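PDB 3AG7: J domain-containing protein required for chloroplast accumulation response 1 from Arabidopsis thaliana, which is required for chloroplast photorelocation movement, modulating chloroplast actin filaments, and carries at its end this auxilin-like J domain, whose co-chaperone activity the movement needs. Local coordinates for residues E6-K9 with N10-A13; S31-Q34 with Y35-W38; D71-Q75 with K76-A80; E87-F90 with E91-E95. All blocks are in the same frame, centred on the assembly; numbering follows the deposited sequence.

Interaction 1: E6-K9 with N10-A13; sequences EEIK and NIDA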
loop_
_atom_site.group_PDB
_atom_site.type_symbol
_atom_site.label_atom_id
_atom_site.label_comp_id
_atom_site.label_asym_id
_atom_site.label_seq_id
_atom_site.Cartn_x
_atom_site.Cartn_y
_atom_site.Cartn_z
ATOM N N GLU A 6 -19.320 -9.756 3.730
ATOM C CA GLU A 6 -18.651 -10.688 2.822
ATOM C C GLU A 6 -17.589 -9.948 1.994
ATOM O O GLU A 6 -16.485 -10.447 1.788
ATOM C CB GLU A 6 -19.674 -11.366 1.926
ATOM C CG GLU A 6 -19.146 -12.551 1.159
ATOM C CD GLU A 6 -20.251 -13.380 0.518
ATOM O OE1 GLU A 6 -21.429 -13.245 0.935
ATOM O OE2 GLU A 6 -19.925 -14.178 -0.393
ATOM N N GLU A 7 -17.905 -8.728 1.598
ATOM C CA GLU A 7 -16.969 -7.905 0.820
ATOM C C GLU A 7 -15.753 -7.515 1.625
ATOM O O GLU A 7 -14.611 -7.628 1.173
ATOM C CB GLU A 7 -17.709 -6.679 0.311
ATOM C CG GLU A 7 -18.948 -7.097 -0.553
ATOM C CD GLU A 7 -20.319 -7.033 0.194
ATOM O OE1 GLU A 7 -20.769 -8.011 0.856
ATOM O OE2 GLU A 7 -21.021 -6.015 0.010
ATOM N N ILE A 8 -15.994 -7.135 2.870
ATOM C CA ILE A 8 -14.898 -6.783 3.747
ATOM C C ILE A 8 -14.019 -8.015 4.009
ATOM O O ILE A 8 -12.784 -7.918 3.980
ATOM C CB ILE A 8 -15.404 -6.169 5.056
ATOM C CG1 ILE A 8 -16.011 -4.765 4.822
ATOM C CG2 ILE A 8 -14.298 -6.109 6.075
ATOM C CD1 ILE A 8 -14.964 -3.674 4.356
ATOM N N LYS A 9 -14.628 -9.179 4.276
ATOM C CA LYS A 9 -13.785 -10.367 4.551
ATOM C C LYS A 9 -12.963 -10.795 3.340
ATOM O O LYS A 9 -11.788 -11.251 3.475
ATOM C CB LYS A 9 -14.629 -11.530 5.071
ATOM C CG LYS A 9 -14.895 -11.515 6.592
ATOM C CD LYS A 9 -15.304 -10.160 7.198
ATOM C CE LYS A 9 -15.000 -10.143 8.725
ATOM N NZ LYS A 9 -15.785 -9.082 9.435
ATOM N N ASN A 10 -13.543 -10.606 2.159
ATOM C CA ASN A 10 -12.831 -10.839 0.876
ATOM C C ASN A 10 -11.661 -9.894 0.616
ATOM O O ASN A 10 -10.610 -10.312 0.145
ATOM C CB ASN A 10 -13.796 -10.784 -0.312
ATOM C CG ASN A 10 -14.687 -12.010 -0.402
ATOM O OD1 ASN A 10 -14.363 -13.074 0.125
ATOM N ND2 ASN A 10 -15.787 -11.879 -1.103
ATOM N N ILE A 11 -11.839 -8.636 0.991
ATOM C CA ILE A 11 -10.764 -7.653 0.986
ATOM C C ILE A 11 -9.695 -8.055 1.976
ATOM O O ILE A 11 -8.520 -8.036 1.653
ATOM C CB ILE A 11 -11.313 -6.233 1.303
ATOM C CG1 ILE A 11 -12.195 -5.747 0.126
ATOM C CG2 ILE A 11 -10.142 -5.245 1.643
ATOM C CD1 ILE A 11 -13.013 -4.417 0.465
ATOM N N ASP A 12 -10.091 -8.406 3.193
ATOM C CA ASP A 12 -9.118 -8.912 4.155
ATOM C C ASP A 12 -8.280 -10.029 3.573
ATOM O O ASP A 12 -7.043 -10.063 3.745
ATOM C CB ASP A 12 -9.835 -9.455 5.397
ATOM C CG ASP A 12 -10.386 -8.360 6.279
ATOM O OD1 ASP A 12 -9.921 -7.205 6.164
ATOM O OD2 ASP A 12 -11.250 -8.687 7.132
ATOM N N ALA A 13 -8.945 -10.992 2.950
ATOM C CA ALA A 13 -8.254 -12.177 2.434
ATOM C C ALA A 13 -7.290 -11.827 1.297
ATOM O O ALA A 13 -6.181 -12.348 1.225
ATOM C CB ALA A 13 -9.252 -13.229 1.983
#

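Interaction 2: S31-Q34 with Y35-W38; sequences STLQ and YILW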
loop_
_atom_site.group_PDB
_atom_site.type_symbol
_atom_site.label_atom_id
_atom_site.label_comp_id
_atom_site.label_asym_id
_atom_site.label_seq_id
_atom_site.Cartn_x
_atom_site.Cartn_y
_atom_site.Cartn_z
ATOM N N SER A 31 7.103 -2.418 -4.640
ATOM C CA SER A 31 7.347 -3.022 -5.945
ATOM C C SER A 31 6.160 -3.895 -6.427
ATOM O O SER A 31 6.161 -4.375 -7.578
ATOM C CB SER A 31 8.650 -3.852 -5.947
ATOM O OG SER A 31 8.502 -4.989 -5.131
ATOM N N THR A 32 5.188 -4.124 -5.556
ATOM C CA THR A 32 4.033 -4.976 -5.886
ATOM C C THR A 32 2.655 -4.326 -5.610
ATOM O O THR A 32 1.625 -4.997 -5.716
ATOM C CB THR A 32 4.058 -6.337 -5.140
ATOM O OG1 THR A 32 3.991 -6.135 -3.707
ATOM C CG2 THR A 32 5.286 -7.156 -5.544
ATOM N N LEU A 33 2.624 -3.009 -5.402
ATOM C CA LEU A 33 1.348 -2.329 -5.142
ATOM C C LEU A 33 0.323 -2.456 -6.259
ATOM O O LEU A 33 -0.871 -2.398 -5.992
ATOM C CB LEU A 33 1.553 -0.845 -4.820
ATOM C CG LEU A 33 1.910 -0.521 -3.366
ATOM C CD1 LEU A 33 2.199 0.955 -3.305
ATOM C CD2 LEU A 33 0.767 -0.886 -2.406
ATOM N N GLN A 34 0.784 -2.690 -7.484
ATOM C CA GLN A 34 -0.100 -2.756 -8.658
ATOM C C GLN A 34 -0.949 -4.019 -8.606
ATOM O O GLN A 34 -1.949 -4.139 -9.319
ATOM C CB GLN A 34 0.722 -2.676 -9.961
ATOM C CG GLN A 34 1.686 -3.820 -10.173
ATOM C CD GLN A 34 3.101 -3.509 -9.686
ATOM O OE1 GLN A 34 3.307 -3.021 -8.569
ATOM N NE2 GLN A 34 4.098 -3.806 -10.538
ATOM N N TYR A 35 -0.567 -4.924 -7.711
ATOM C CA TYR A 35 -1.262 -6.204 -7.568
ATOM C C TYR A 35 -2.296 -6.160 -6.445
ATOM O O TYR A 35 -3.014 -7.122 -6.237
ATOM C CB TYR A 35 -0.272 -7.339 -7.346
ATOM C CG TYR A 35 0.597 -7.582 -8.561
ATOM C CD1 TYR A 35 0.060 -8.154 -9.709
ATOM C CD2 TYR A 35 1.923 -7.189 -8.570
ATOM C CE1 TYR A 35 0.833 -8.350 -10.831
ATOM C CE2 TYR A 35 2.704 -7.373 -9.688
ATOM C CZ TYR A 35 2.158 -7.952 -10.813
ATOM O OH TYR A 35 2.947 -8.153 -11.929
ATOM N N ILE A 36 -2.385 -5.049 -5.723
ATOM C CA ILE A 36 -3.390 -4.932 -4.651
ATOM C C ILE A 36 -4.275 -3.694 -4.853
ATOM O O ILE A 36 -5.471 -3.708 -4.537
ATOM C CB ILE A 36 -2.742 -4.991 -3.221
ATOM C CG1 ILE A 36 -3.791 -5.133 -2.095
ATOM C CG2 ILE A 36 -1.849 -3.825 -2.946
ATOM C CD1 ILE A 36 -4.559 -6.451 -2.138
ATOM N N LEU A 37 -3.738 -2.638 -5.445
ATOM C CA LEU A 37 -4.572 -1.453 -5.612
ATOM C C LEU A 37 -5.589 -1.575 -6.752
ATOM O O LEU A 37 -5.360 -2.274 -7.743
ATOM C CB LEU A 37 -3.692 -0.228 -5.826
ATOM C CG LEU A 37 -2.761 0.066 -4.633
ATOM C CD1 LEU A 37 -1.988 1.281 -4.919
ATOM C CD2 LEU A 37 -3.585 0.233 -3.345
ATOM N N TRP A 38 -6.701 -0.856 -6.623
ATOM C CA TRP A 38 -7.723 -0.821 -7.671
ATOM C C TRP A 38 -7.301 -0.021 -8.903
ATOM O O TRP A 38 -6.346 0.762 -8.846
ATOM C CB TRP A 38 -9.008 -0.225 -7.104
ATOM C CG TRP A 38 -8.812 1.104 -6.493
ATOM C CD1 TRP A 38 -8.896 2.335 -7.113
ATOM C CD2 TRP A 38 -8.437 1.362 -5.146
ATOM N NE1 TRP A 38 -8.609 3.331 -6.207
ATOM C CE2 TRP A 38 -8.366 2.759 -4.987
ATOM C CE3 TRP A 38 -8.227 0.544 -4.031
ATOM C CZ2 TRP A 38 -8.011 3.360 -3.766
ATOM C CZ3 TRP A 38 -7.891 1.137 -2.823
ATOM C CH2 TRP A 38 -7.817 2.530 -2.691
HETATM O O HOH W 1 -3.805 -2.014 -10.128
#

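Interaction 3: D71-Q75 with K76-A80; sequences DKLQQ and KGASA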
loop_
_atom_site.group_PDB
_atom_site.type_symbol
_atom_site.label_atom_id
_atom_site.label_comp_id
_atom_site.label_asym_id
_atom_site.label_seq_id
_atom_site.Cartn_x
_atom_site.Cartn_y
_atom_site.Cartn_z
ATOM N N ASP A 71 -6.408 10.783 4.531
ATOM C CA ASP A 71 -6.819 12.152 4.231
ATOM C C ASP A 71 -6.893 12.392 2.730
ATOM O O ASP A 71 -7.792 13.085 2.254
ATOM C CB ASP A 71 -5.855 13.174 4.874
ATOM C CG ASP A 71 -6.364 14.611 4.768
ATOM O OD1 ASP A 71 -7.513 14.846 5.179
ATOM O OD2 ASP A 71 -5.626 15.512 4.294
ATOM N N LYS A 72 -5.944 11.831 1.983
ATOM C CA LYS A 72 -5.958 11.939 0.513
ATOM C C LYS A 72 -7.135 11.191 -0.122
ATOM O O LYS A 72 -7.703 11.627 -1.131
ATOM C CB LYS A 72 -4.621 11.443 -0.093
ATOM C CG LYS A 72 -3.470 12.414 0.087
ATOM C CD LYS A 72 -3.365 13.404 -1.047
ATOM C CE LYS A 72 -2.573 14.621 -0.604
ATOM N NZ LYS A 72 -2.768 15.744 -1.553
ATOM N N LEU A 73 -7.470 10.038 0.437
ATOM C CA LEU A 73 -8.559 9.250 -0.119
ATOM C C LEU A 73 -9.872 9.977 0.083
ATOM O O LEU A 73 -10.751 9.968 -0.804
ATOM C CB LEU A 73 -8.629 7.910 0.590
ATOM C CG LEU A 73 -7.492 6.996 0.165
ATOM C CD1 LEU A 73 -7.228 5.941 1.234
ATOM C CD2 LEU A 73 -7.780 6.393 -1.225
ATOM N N GLN A 74 -10.035 10.503 1.298
ATOM C CA GLN A 74 -11.228 11.274 1.652
ATOM C C GLN A 74 -11.292 12.433 0.673
ATOM O O GLN A 74 -12.299 12.636 0.004
ATOM C CB GLN A 74 -11.149 11.791 3.102
ATOM C CG GLN A 74 -12.057 12.981 3.411
ATOM C CD GLN A 74 -13.507 12.585 3.494
ATOM O OE1 GLN A 74 -14.388 13.340 3.074
ATOM N NE2 GLN A 74 -13.773 11.387 4.029
ATOM N N GLN A 75 -10.188 13.145 0.530
ATOM C CA GLN A 75 -10.144 14.246 -0.429
ATOM C C GLN A 75 -10.333 13.891 -1.920
ATOM O O GLN A 75 -10.745 14.740 -2.701
ATOM C CB GLN A 75 -8.970 15.211 -0.152
ATOM C CG GLN A 75 -9.051 15.891 1.254
ATOM C CD GLN A 75 -7.765 16.633 1.698
ATOM O OE1 GLN A 75 -6.876 16.930 0.881
ATOM N NE2 GLN A 75 -7.673 16.933 3.009
ATOM N N LYS A 76 -10.150 12.623 -2.289
ATOM C CA LYS A 76 -10.306 12.151 -3.687
ATOM C C LYS A 76 -11.710 11.530 -3.908
ATOM O O LYS A 76 -12.002 11.012 -4.991
ATOM C CB LYS A 76 -9.264 11.074 -4.021
ATOM C CG LYS A 76 -7.844 11.557 -4.400
ATOM C CD LYS A 76 -7.812 12.236 -5.772
ATOM C CE LYS A 76 -6.388 12.367 -6.342
ATOM N NZ LYS A 76 -5.474 12.844 -5.268
ATOM N N GLY A 77 -12.490 11.459 -2.834
ATOM C CA GLY A 77 -13.844 10.915 -2.864
ATOM C C GLY A 77 -13.910 9.389 -2.980
ATOM O O GLY A 77 -14.831 8.833 -3.576
ATOM N N ALA A 78 -12.952 8.701 -2.379
ATOM C CA ALA A 78 -12.946 7.237 -2.398
ATOM C C ALA A 78 -14.172 6.648 -1.711
ATOM O O ALA A 78 -14.749 7.270 -0.813
ATOM C CB ALA A 78 -11.697 6.730 -1.710
ATOM N N SER A 79 -14.501 5.411 -2.086
ATOM C CA SER A 79 -15.621 4.669 -1.492
ATOM C C SER A 79 -15.228 4.140 -0.094
ATOM O O SER A 79 -14.045 4.161 0.268
ATOM C CB SER A 79 -16.020 3.511 -2.416
ATOM O OG SER A 79 -15.099 2.410 -2.283
ATOM N N ALA A 80 -16.229 3.783 0.712
ATOM C CA ALA A 80 -16.000 3.208 2.068
ATOM C C ALA A 80 -15.080 1.973 1.993
ATOM O O ALA A 80 -14.180 1.796 2.825
ATOM C CB ALA A 80 -17.327 2.811 2.681
#

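Interaction 4: E87-F90 with E91-E95; sequences EKVF and ELLQE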
loop_
_atom_site.group_PDB
_atom_site.type_symbol
_atom_site.label_atom_id
_atom_site.label_comp_id
_atom_site.label_asym_id
_atom_site.label_seq_id
_atom_site.Cartn_x
_atom_site.Cartn_y
_atom_site.Cartn_z
ATOM N N GLU A 87 -6.666 1.508 4.297
ATOM C CA GLU A 87 -6.237 1.571 5.688
ATOM C C GLU A 87 -5.389 0.333 6.017
ATOM O O GLU A 87 -4.327 0.433 6.675
ATOM C CB GLU A 87 -7.461 1.644 6.604
ATOM C CG GLU A 87 -7.166 1.562 8.095
ATOM C CD GLU A 87 -8.451 1.520 8.941
ATOM O OE1 GLU A 87 -8.709 0.472 9.563
ATOM O OE2 GLU A 87 -9.246 2.485 8.923
ATOM N N LYS A 88 -5.805 -0.824 5.505
ATOM C CA LYS A 88 -5.012 -2.034 5.767
ATOM C C LYS A 88 -3.672 -1.978 5.071
ATOM O O LYS A 88 -2.674 -2.347 5.648
ATOM C CB LYS A 88 -5.751 -3.279 5.359
ATOM C CG LYS A 88 -7.045 -3.473 6.108
ATOM C CD LYS A 88 -6.830 -3.507 7.594
ATOM C CE LYS A 88 -8.190 -3.497 8.296
ATOM N NZ LYS A 88 -8.025 -3.406 9.768
ATOM N N VAL A 89 -3.652 -1.533 3.808
ATOM C CA VAL A 89 -2.394 -1.475 3.076
ATOM C C VAL A 89 -1.456 -0.415 3.672
ATOM O O VAL A 89 -0.230 -0.620 3.830
ATOM C CB VAL A 89 -2.647 -1.223 1.580
ATOM C CG1 VAL A 89 -1.336 -1.022 0.854
ATOM C CG2 VAL A 89 -3.435 -2.421 0.982
ATOM N N PHE A 90 -2.052 0.696 4.071
ATOM C CA PHE A 90 -1.302 1.812 4.631
ATOM C C PHE A 90 -0.659 1.402 5.943
ATOM O O PHE A 90 0.462 1.785 6.208
ATOM C CB PHE A 90 -2.255 2.998 4.857
ATOM C CG PHE A 90 -1.559 4.259 5.227
ATOM C CD1 PHE A 90 -0.699 4.882 4.325
ATOM C CD2 PHE A 90 -1.719 4.808 6.472
ATOM C CE1 PHE A 90 -0.069 6.048 4.660
ATOM C CE2 PHE A 90 -1.039 5.995 6.818
ATOM C CZ PHE A 90 -0.223 6.582 5.931
ATOM N N GLU A 91 -1.393 0.670 6.782
ATOM C CA GLU A 91 -0.779 0.089 8.012
ATOM C C GLU A 91 0.487 -0.711 7.706
ATOM O O GLU A 91 1.513 -0.540 8.391
ATOM C CB GLU A 91 -1.763 -0.808 8.761
ATOM C CG GLU A 91 -2.898 -0.062 9.397
ATOM C CD GLU A 91 -3.851 -1.006 10.144
ATOM O OE1 GLU A 91 -3.752 -2.260 9.988
ATOM O OE2 GLU A 91 -4.689 -0.481 10.905
ATOM N N LEU A 92 0.434 -1.559 6.670
ATOM C CA LEU A 92 1.593 -2.382 6.276
ATOM C C LEU A 92 2.720 -1.506 5.810
ATOM O O LEU A 92 3.859 -1.707 6.216
ATOM C CB LEU A 92 1.220 -3.385 5.191
ATOM C CG LEU A 92 0.266 -4.499 5.636
ATOM C CD1 LEU A 92 -0.452 -5.098 4.437
ATOM C CD2 LEU A 92 0.999 -5.578 6.436
ATOM N N LEU A 93 2.387 -0.498 5.004
ATOM C CA LEU A 93 3.399 0.414 4.457
ATOM C C LEU A 93 4.101 1.164 5.591
ATOM O O LEU A 93 5.343 1.258 5.612
ATOM C CB LEU A 93 2.771 1.384 3.448
ATOM C CG LEU A 93 2.472 0.742 2.095
ATOM C CD1 LEU A 93 1.873 1.779 1.148
ATOM C CD2 LEU A 93 3.718 0.152 1.424
ATOM N N GLN A 94 3.326 1.672 6.555
ATOM C CA GLN A 94 3.944 2.449 7.637
ATOM C C GLN A 94 4.908 1.609 8.463
ATOM O O GLN A 94 5.940 2.105 8.916
ATOM C CB GLN A 94 2.873 3.048 8.548
ATOM C CG GLN A 94 2.111 4.156 7.928
ATOM C CD GLN A 94 1.865 5.277 8.919
ATOM O OE1 GLN A 94 0.890 5.253 9.675
ATOM N NE2 GLN A 94 2.772 6.267 8.932
ATOM N N GLU A 95 4.517 0.370 8.735
ATOM C CA GLU A 95 5.312 -0.549 9.565
ATOM C C GLU A 95 6.598 -0.811 8.798
ATOM O O GLU A 95 7.679 -0.870 9.388
ATOM C CB GLU A 95 4.507 -1.857 9.774
ATOM C CG GLU A 95 5.258 -3.064 10.454
ATOM C CD GLU A 95 4.716 -4.547 10.178
ATOM O OE1 GLU A 95 3.750 -4.867 9.368
ATOM O OE2 GLU A 95 5.341 -5.444 10.815
HETATM O O HOH W 2 -6.953 -1.162 10.458
HETATM O O HOH W 3 -2.951 -4.270 7.735
#

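Interaction 1: E6-K9 with N10-A13
Ile-8 and Asp-12 sit one turn apart on helix 5-19 and are joined first through the backbone: Asp-12 N donates to Ile-8 O over 2.8 Å, and its N-H...O angle of 172° is the straightest of the four i to i+4 bonds that tie 6-9 to 10-13. The tight side is mainly apolar, with one polar tie. Ile-8 CD1 comes within 4.4 Å of Ile-11 CD1, and both isoleucines press on helix 80-100, where they share Tyr-84. Ile-11 keeps CG1 beside its own backbone N (chi1 -68°), which leans that branch back over the previous turn, 3.2 Å from Glu-7 O. Asp-12 also leans back, its OD2 4.1 Å from Ile-8 CG2, while OD1 is hydrogen-bonded to the hydroxyl of Tyr-84 and supplies that tie between the two helices. The solvent side is much looser. Glu-6 and Asn-10 run alongside each other with Glu-6 CG 4.1 Å from Asn-10 ND2, yet their carboxylate and amide planes are turned 73° apart, so they do not lie flat on each other. Lys-9 NZ stays 5.1 Å from Asp-12 OD2, beyond contact, so any attraction is probably diffuse. One apolar stripe against helix 80-100 and one polar, exposed stripe mark an amphipathic helix, consistent with the additional N-terminal helix that packs on the J-domain helices in auxilin.

Interaction 2: S31-Q34 with Y35-W38
Leu-33 O is gripped by two backbone donors. Leu-37 N reaches it over 2.9 Å nearly along the C=O axis (C=O...N angle 172°), whereas Ile-36 N, 3.1 Å from the same oxygen, comes in well above the carbonyl plane. Ile-36 N makes an i to i+3 bond and Leu-37 N an i to i+4 bond, consistent with a chain leaving a short 3-10 turn, and the i to i+3 pattern also appears in the 3.0 Å bond from Tyr-35 N to Thr-32 O. A water bridges the backbone further on, donating to both Gln-34 O and Leu-37 O. Among the side chains, Gln-34 folds over the Tyr-35 ring: with CG set between its backbone N and carbonyl carbon (chi1 63°), the chain runs alongside the tyrosine, and CG lies 4.0 Å from the Tyr-35 ring centroid, a CH-pi contact on one face but displaced toward the rim. The glutamine amide follows the ring, their planes only 12° apart. On the inner side, Leu-33 CD2 touches Ile-36 CG2 at 4.0 Å, and Leu-33 CB meets Leu-37 CD1 at 4.1 Å. Leu-33 and Ile-36 both pack on Trp-18 of helix 5-19 and on Val-89 of helix 80-100, while Leu-33 and Leu-37 also reach helix 54-68, which seats the turn among three helices.

Interaction 3: D71-Q75 with K76-A80
Positive phi at Gly-77 (74°) turns the chain out of the helix at the end of helix 70-75, while chi1 of -73° puts CG beside the Leu-73 backbone N, and from there CD2 meets Ala-78. The result is a Schellman motif, recognised by its two backbone bonds directed back into the last turn. The outer one runs from Ala-78 N to Leu-73 O over 3.0 Å and is almost straight, with an N-H...O angle of 173°. Nested inside it, Gly-77 N donates to Gln-74 O at 3.1 Å, but approaches from well above the carbonyl plane, as befits a tight turn. Lys-76 N sits between two carbonyls, those of Lys-72 and Leu-73, and both of its bonds are weak by angle, evidence that the regular helical pattern is breaking down here. The lysine side chain bends back over the same turn, its CG 3.3 Å from Lys-72 O, and the two ammonium groups stay apart, with Lys-72 NZ 5.4 Å from Lys-76 NZ. This cap closes a short helix that holds Asp-71, the aspartate of the His-Pro-Asp signature of J domains, and the chain then leads into helix 80-100, where Ser-79 acts as N-cap through a hydrogen bond from Gln-82 N to its OG. Leu-73 faces inward on Lys-83 and Ala-86 of that helix, and Ala-78 also touches Lys-83. The apolar contact usual across a Schellman turn is present as well, Leu-73 CD2 lying 4.0 Å from Ala-78 CB.

Interaction 4: E87-F90 with E91-E95
Phe-90 and Gln-94 stand one turn apart on helix 80-100, whose regular i to i+4 bonding includes Gln-94 N to Phe-90 O at 2.9 Å, although the bond from Leu-92 N to Lys-88 O is stretched to a weak 3.4 Å. Phe-90 carries CG anti to its own nitrogen (chi1 -171°), which swings the ring toward the following turn. Gln-94 lies over it: its CG is 4.0 Å from the Phe-90 ring centroid and 19° off the ring normal, a CH-pi contact shifted toward the rim, and Gln-94 OE1 hangs 3.5 Å from Phe-90 CE2, the amide tilted 24° to the ring. Another stripe is charged. Lys-88 and Glu-91 run alongside each other, but Lys-88 NZ stays 4.4 Å from Glu-91 OE1, beyond a salt bridge; a water that accepts from Lys-88 NZ donates to Glu-87 OE1 and lies doubtfully close to Glu-91 OE2, between the lysine and two carboxylates, and a second donates to Lys-88 O and Glu-91 OE1. On the buried side Val-89 CG1 meets Leu-93 CD1 at 4.3 Å. Both reach Leu-68 of helix 54-68, the partner of helix 80-100 in the antiparallel helical hairpin at the heart of the J-domain fold.

Overall arrangement
All four contacts are local, yet they occupy different depths. Interactions 2 and 4 lie nearer the centre, their own centres about 13 Å apart, and join directly where Leu-33 and Ile-36 pack on Val-89. Interactions 1 and 3 are surface contacts with centres about 19 Å apart; they do not touch, though side chains of both rest on helix 80-100. Interaction 2 also touches interaction 3, Trp-38 packing on Leu-73. Chemistry follows the backbone: interactions 1 and 4 are mid-helix, with i to i+4 bonds, an apolar stripe and a separate polar or charged one, while 2 and 3 are turns, where shared carbonyls and off-plane donors interrupt the regular pattern. A glutamine over an aromatic face recurs in 2 and 4.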